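Local structure of ATP-dependent kinase YFH7 (Saccharomyces cerevisiae, 2GA8) at residues A[185-196]-A[269-280]. The protein acts as an ATP-dependent kinase with a P-loop nucleotide-binding fold and could take part in assembly of the endoplasmic reticulum membrane. Residues are numbered along the deposited sequence; the frame is centred on the assembly and turned at random.
With SO4 (sulfate ion), chain I.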
loop_
_atom_site.group_PDB
_atom_site.type_symbol
_atom_site.label_atom_id
_atom_site.label_comp_id
_atom_site.label_asym_id
_atom_site.label_seq_id
_atom_site.Cartn_x
_atom_site.Cartn_y
_atom_site.Cartn_z
ATOM N N GLY A 185 -11.886 -1.133 -10.666
ATOM C CA GLY A 185 -10.514 -1.581 -10.786
ATOM C C GLY A 185 -9.723 -0.542 -11.556
ATOM O O GLY A 185 -8.505 -0.633 -11.670
ATOM N N SER A 186 -10.425 0.444 -12.106
ATOM C CA SER A 186 -9.765 1.514 -12.845
ATOM C C SER A 186 -9.164 2.440 -11.798
ATOM O O SER A 186 -9.544 2.387 -10.627
ATOM C CB SER A 186 -10.771 2.294 -13.693
ATOM O OG SER A 186 -11.641 3.053 -12.875
ATOM N N PRO A 187 -8.220 3.299 -12.203
ATOM C CA PRO A 187 -7.581 4.231 -11.274
ATOM C C PRO A 187 -8.584 5.094 -10.511
ATOM O O PRO A 187 -8.353 5.454 -9.361
ATOM C CB PRO A 187 -6.690 5.069 -12.188
ATOM C CG PRO A 187 -6.325 4.107 -13.270
ATOM C CD PRO A 187 -7.629 3.411 -13.550
ATOM N N SER A 188 -9.700 5.418 -11.156
ATOM C CA SER A 188 -10.716 6.258 -10.539
ATOM C C SER A 188 -11.636 5.551 -9.551
ATOM O O SER A 188 -12.507 6.193 -8.958
ATOM C CB SER A 188 -11.565 6.938 -11.622
ATOM O OG SER A 188 -12.300 5.981 -12.364
ATOM N N THR A 189 -11.451 4.246 -9.360
ATOM C CA THR A 189 -12.298 3.506 -8.423
ATOM C C THR A 189 -11.587 3.175 -7.110
ATOM O O THR A 189 -11.999 2.275 -6.383
ATOM C CB THR A 189 -12.856 2.192 -9.048
ATOM O OG1 THR A 189 -11.780 1.346 -9.461
ATOM C CG2 THR A 189 -13.746 2.509 -10.239
ATOM N N PHE A 190 -10.527 3.923 -6.813
ATOM C CA PHE A 190 -9.750 3.752 -5.580
ATOM C C PHE A 190 -9.672 5.115 -4.907
ATOM O O PHE A 190 -9.681 6.147 -5.588
ATOM C CB PHE A 190 -8.314 3.321 -5.883
ATOM C CG PHE A 190 -8.176 1.907 -6.344
ATOM C CD1 PHE A 190 -7.890 0.891 -5.436
ATOM C CD2 PHE A 190 -8.290 1.590 -7.695
ATOM C CE1 PHE A 190 -7.714 -0.418 -5.868
ATOM C CE2 PHE A 190 -8.117 0.284 -8.138
ATOM C CZ PHE A 190 -7.826 -0.725 -7.225
ATOM N N ASP A 191 -9.597 5.127 -3.580
ATOM C CA ASP A 191 -9.465 6.392 -2.866
ATOM C C ASP A 191 -7.983 6.775 -2.975
ATOM O O ASP A 191 -7.198 6.555 -2.047
ATOM C CB ASP A 191 -9.855 6.234 -1.390
ATOM C CG ASP A 191 -9.943 7.565 -0.668
ATOM O OD1 ASP A 191 -9.377 8.558 -1.170
ATOM O OD2 ASP A 191 -10.568 7.622 0.406
ATOM N N SER A 192 -7.600 7.333 -4.121
ATOM C CA SER A 192 -6.216 7.734 -4.347
ATOM C C SER A 192 -5.788 8.818 -3.365
ATOM O O SER A 192 -4.605 8.916 -3.022
ATOM C CB SER A 192 -6.031 8.246 -5.781
ATOM O OG SER A 192 -6.830 9.387 -6.015
ATOM N N ASN A 193 -6.754 9.628 -2.926
ATOM C CA ASN A 193 -6.515 10.713 -1.973
ATOM C C ASN A 193 -5.922 10.158 -0.677
ATOM O O ASN A 193 -4.891 10.630 -0.188
ATOM C CB ASN A 193 -7.833 11.420 -1.595
ATOM C CG ASN A 193 -8.674 11.831 -2.802
ATOM O OD1 ASN A 193 -8.688 11.161 -3.827
ATOM N ND2 ASN A 193 -9.414 12.928 -2.655
ATOM N N ASN A 194 -6.599 9.164 -0.112
ATOM C CA ASN A 194 -6.143 8.583 1.142
ATOM C C ASN A 194 -4.916 7.694 0.983
ATOM O O ASN A 194 -4.137 7.548 1.924
ATOM C CB ASN A 194 -7.280 7.817 1.836
ATOM C CG ASN A 194 -7.352 8.112 3.326
ATOM O OD1 ASN A 194 -7.798 7.283 4.121
ATOM N ND2 ASN A 194 -6.918 9.304 3.709
ATOM N N PHE A 195 -4.731 7.092 -0.188
ATOM C CA PHE A 195 -3.546 6.267 -0.373
ATOM C C PHE A 195 -2.339 7.206 -0.388
ATOM O O PHE A 195 -1.298 6.921 0.200
ATOM C CB PHE A 195 -3.596 5.484 -1.681
ATOM C CG PHE A 195 -2.508 4.460 -1.788
ATOM C CD1 PHE A 195 -2.658 3.210 -1.198
ATOM C CD2 PHE A 195 -1.293 4.777 -2.383
ATOM C CE1 PHE A 195 -1.610 2.290 -1.194
ATOM C CE2 PHE A 195 -0.238 3.864 -2.382
ATOM C CZ PHE A 195 -0.398 2.623 -1.786
ATOM N N LEU A 196 -2.481 8.331 -1.078
ATOM C CA LEU A 196 -1.406 9.307 -1.123
ATOM C C LEU A 196 -1.139 9.775 0.307
ATOM O O LEU A 196 0.011 9.969 0.701
ATOM C CB LEU A 196 -1.800 10.501 -1.999
ATOM C CG LEU A 196 -0.803 11.666 -2.024
ATOM C CD1 LEU A 196 0.557 11.164 -2.506
ATOM C CD2 LEU A 196 -1.328 12.772 -2.947
ATOM N N TYR A 269 -1.542 0.933 -9.580
ATOM C CA TYR A 269 -1.257 2.318 -9.924
ATOM C C TYR A 269 -0.212 3.115 -9.163
ATOM O O TYR A 269 -0.218 4.352 -9.212
ATOM C CB TYR A 269 -2.601 3.058 -9.915
ATOM C CG TYR A 269 -3.646 2.330 -10.745
ATOM C CD1 TYR A 269 -3.404 2.032 -12.086
ATOM C CD2 TYR A 269 -4.847 1.900 -10.181
ATOM C CE1 TYR A 269 -4.326 1.321 -12.847
ATOM C CE2 TYR A 269 -5.787 1.182 -10.945
ATOM C CZ TYR A 269 -5.509 0.900 -12.277
ATOM O OH TYR A 269 -6.404 0.188 -13.043
ATOM N N LEU A 270 0.712 2.432 -8.499
ATOM C CA LEU A 270 1.733 3.133 -7.732
ATOM C C LEU A 270 2.707 3.929 -8.589
ATOM O O LEU A 270 3.444 4.759 -8.062
ATOM C CB LEU A 270 2.509 2.148 -6.857
ATOM C CG LEU A 270 1.607 1.265 -5.990
ATOM C CD1 LEU A 270 2.459 0.370 -5.101
ATOM C CD2 LEU A 270 0.688 2.142 -5.156
ATOM N N LEU A 271 2.708 3.676 -9.898
ATOM C CA LEU A 271 3.593 4.378 -10.831
ATOM C C LEU A 271 2.779 4.947 -11.995
ATOM O O LEU A 271 3.283 5.088 -13.111
ATOM C CB LEU A 271 4.659 3.416 -11.372
ATOM C CG LEU A 271 5.684 2.893 -10.358
ATOM C CD1 LEU A 271 6.536 1.815 -11.009
ATOM C CD2 LEU A 271 6.552 4.053 -9.856
ATOM N N TYR A 272 1.527 5.289 -11.707
ATOM C CA TYR A 272 0.588 5.818 -12.699
ATOM C C TYR A 272 0.726 7.343 -12.766
ATOM O O TYR A 272 0.639 8.017 -11.743
ATOM C CB TYR A 272 -0.825 5.410 -12.282
ATOM C CG TYR A 272 -1.838 5.405 -13.391
ATOM C CD1 TYR A 272 -1.862 4.377 -14.337
ATOM C CD2 TYR A 272 -2.792 6.415 -13.488
ATOM C CE1 TYR A 272 -2.821 4.356 -15.349
ATOM C CE2 TYR A 272 -3.750 6.403 -14.493
ATOM C CZ TYR A 272 -3.759 5.369 -15.418
ATOM O OH TYR A 272 -4.717 5.347 -16.402
ATOM N N ASP A 273 0.926 7.879 -13.972
ATOM C CA ASP A 273 1.152 9.319 -14.158
ATOM C C ASP A 273 -0.030 10.284 -14.099
ATOM O O ASP A 273 0.044 11.388 -14.650
ATOM C CB ASP A 273 1.914 9.563 -15.473
ATOM C CG ASP A 273 1.092 9.221 -16.715
ATOM O OD1 ASP A 273 -0.147 9.108 -16.617
ATOM O OD2 ASP A 273 1.688 9.081 -17.805
ATOM N N GLN A 274 -1.103 9.903 -13.420
ATOM C CA GLN A 274 -2.262 10.776 -13.333
ATOM C C GLN A 274 -2.684 11.079 -11.907
ATOM O O GLN A 274 -2.403 10.309 -10.983
ATOM C CB GLN A 274 -3.441 10.159 -14.085
ATOM C CG GLN A 274 -3.193 9.975 -15.567
ATOM C CD GLN A 274 -2.957 11.287 -16.280
ATOM O OE1 GLN A 274 -3.758 12.217 -16.170
ATOM N NE2 GLN A 274 -1.854 11.370 -17.023
ATOM N N GLU A 275 -3.373 12.207 -11.763
ATOM C CA GLU A 275 -3.894 12.705 -10.495
ATOM C C GLU A 275 -3.044 12.426 -9.252
ATOM O O GLU A 275 -1.857 12.725 -9.236
ATOM C CB GLU A 275 -5.329 12.207 -10.290
ATOM C CG GLU A 275 -5.537 10.727 -10.562
ATOM C CD GLU A 275 -6.341 10.065 -9.466
ATOM O OE1 GLU A 275 -6.032 10.328 -8.284
ATOM O OE2 GLU A 275 -7.267 9.285 -9.784
ATOM N N ASN A 276 -3.651 11.864 -8.209
ATOM C CA ASN A 276 -2.918 11.599 -6.973
ATOM C C ASN A 276 -1.877 10.492 -7.084
ATOM O O ASN A 276 -0.922 10.465 -6.311
ATOM C CB ASN A 276 -3.891 11.249 -5.841
ATOM C CG ASN A 276 -4.803 12.403 -5.471
ATOM O OD1 ASN A 276 -5.973 12.198 -5.137
ATOM N ND2 ASN A 276 -4.274 13.616 -5.510
ATOM N N TRP A 277 -2.068 9.574 -8.028
ATOM C CA TRP A 277 -1.135 8.461 -8.204
ATOM C C TRP A 277 0.251 8.951 -8.577
ATOM O O TRP A 277 1.258 8.418 -8.111
ATOM C CB TRP A 277 -1.629 7.506 -9.300
ATOM C CG TRP A 277 -3.007 6.982 -9.077
ATOM C CD1 TRP A 277 -4.126 7.289 -9.794
ATOM C CD2 TRP A 277 -3.420 6.061 -8.060
ATOM N NE1 TRP A 277 -5.216 6.615 -9.287
ATOM C CE2 TRP A 277 -4.808 5.853 -8.222
ATOM C CE3 TRP A 277 -2.752 5.390 -7.027
ATOM C CZ2 TRP A 277 -5.544 5.002 -7.390
ATOM C CZ3 TRP A 277 -3.485 4.542 -6.195
ATOM C CH2 TRP A 277 -4.866 4.357 -6.384
ATOM N N LYS A 278 0.294 9.975 -9.419
ATOM C CA LYS A 278 1.555 10.526 -9.878
ATOM C C LYS A 278 2.391 11.043 -8.724
ATOM O O LYS A 278 3.612 11.012 -8.787
ATOM C CB LYS A 278 1.300 11.652 -10.886
ATOM C CG LYS A 278 2.560 12.249 -11.480
ATOM C CD LYS A 278 2.233 13.281 -12.552
ATOM C CE LYS A 278 3.502 13.859 -13.161
ATOM N NZ LYS A 278 3.207 14.809 -14.271
ATOM N N LYS A 279 1.731 11.501 -7.665
ATOM C CA LYS A 279 2.429 12.040 -6.510
ATOM C C LYS A 279 3.017 10.964 -5.593
ATOM O O LYS A 279 3.826 11.267 -4.716
ATOM C CB LYS A 279 1.483 12.947 -5.719
ATOM C CG LYS A 279 0.866 14.061 -6.560
ATOM C CD LYS A 279 -0.174 14.856 -5.779
ATOM C CE LYS A 279 -0.892 15.849 -6.681
ATOM N NZ LYS A 279 -1.974 16.594 -5.970
ATOM N N ILE A 280 2.625 9.711 -5.809
ATOM C CA ILE A 280 3.115 8.606 -4.984
ATOM C C ILE A 280 4.614 8.386 -5.063
ATOM O O ILE A 280 5.286 8.346 -4.030
ATOM C CB ILE A 280 2.417 7.280 -5.351
ATOM C CG1 ILE A 280 0.953 7.344 -4.918
ATOM C CG2 ILE A 280 3.123 6.102 -4.673
ATOM C CD1 ILE A 280 0.143 6.138 -5.341
HETATM S S SO4 I . -1.151 17.583 -2.535
HETATM O O1 SO4 I . -2.075 16.555 -3.052
HETATM O O2 SO4 I . -1.443 17.831 -1.109
HETATM O O3 SO4 I . 0.241 17.115 -2.679
HETATM O O4 SO4 I . -1.329 18.835 -3.298
HETATM O O HOH W 1 -8.744 7.888 -7.957
#
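Ser192 and Asn276 bring the two backbones to 5.7 Å between their CA atoms, where helical segments 192-196 and 275-280 run nearly parallel, their axes 8.8 Å apart at closest and 16° from each other. Ahead of the helices, Pro187 fits into the corner formed by two tyrosine rings: its CG lies 3.5 Å from the centroid of the Tyr269 ring, 16° off the normal, and also over a face of Tyr272, both CH-pi contacts. The Tyr269 hydroxyl donates to Gly185 O at 2.6 Å, in the carbonyl plane and on a lone pair, while Phe190 CE2 meets an edge of the same ring. A leucine in place of Tyr269 would probably leave Gly185 O without this donor and Pro187 without one of its two aromatic faces. Trp277 is held on two sides, with Ser192 CB over one face and Tyr269 CB over the opposite one; Phe190 CB lies at its edge, and NE1 gives a weak bond to Pro187 O (3.3 Å). In the P-loop kinase fold, 269-280 leads out of strand 262-267 of the central parallel sheet, and the contact seats the start of helix 192-206 against this connection. Leu270 CD2 reaches Phe195 CE2 at 3.4 Å; with CG anti to the backbone N (chi1 -170°), the Phe195 ring lies against the other segment, where CD2 also meets Ile280 CD1. Ser192 OG donates to the syn lone pair of Glu275 OE1 at 2.6 Å, and Asn276 N takes the anti one, so two donors fix that oxygen. A water is near Glu275 OE2, Ser192 OG and Pro187 O, more acceptors than its two protons can serve. Leu196 CD2 packs 3.7 Å from Lys279 CD, whose extended chain carries NZ to a sulfate also bound by Lys200.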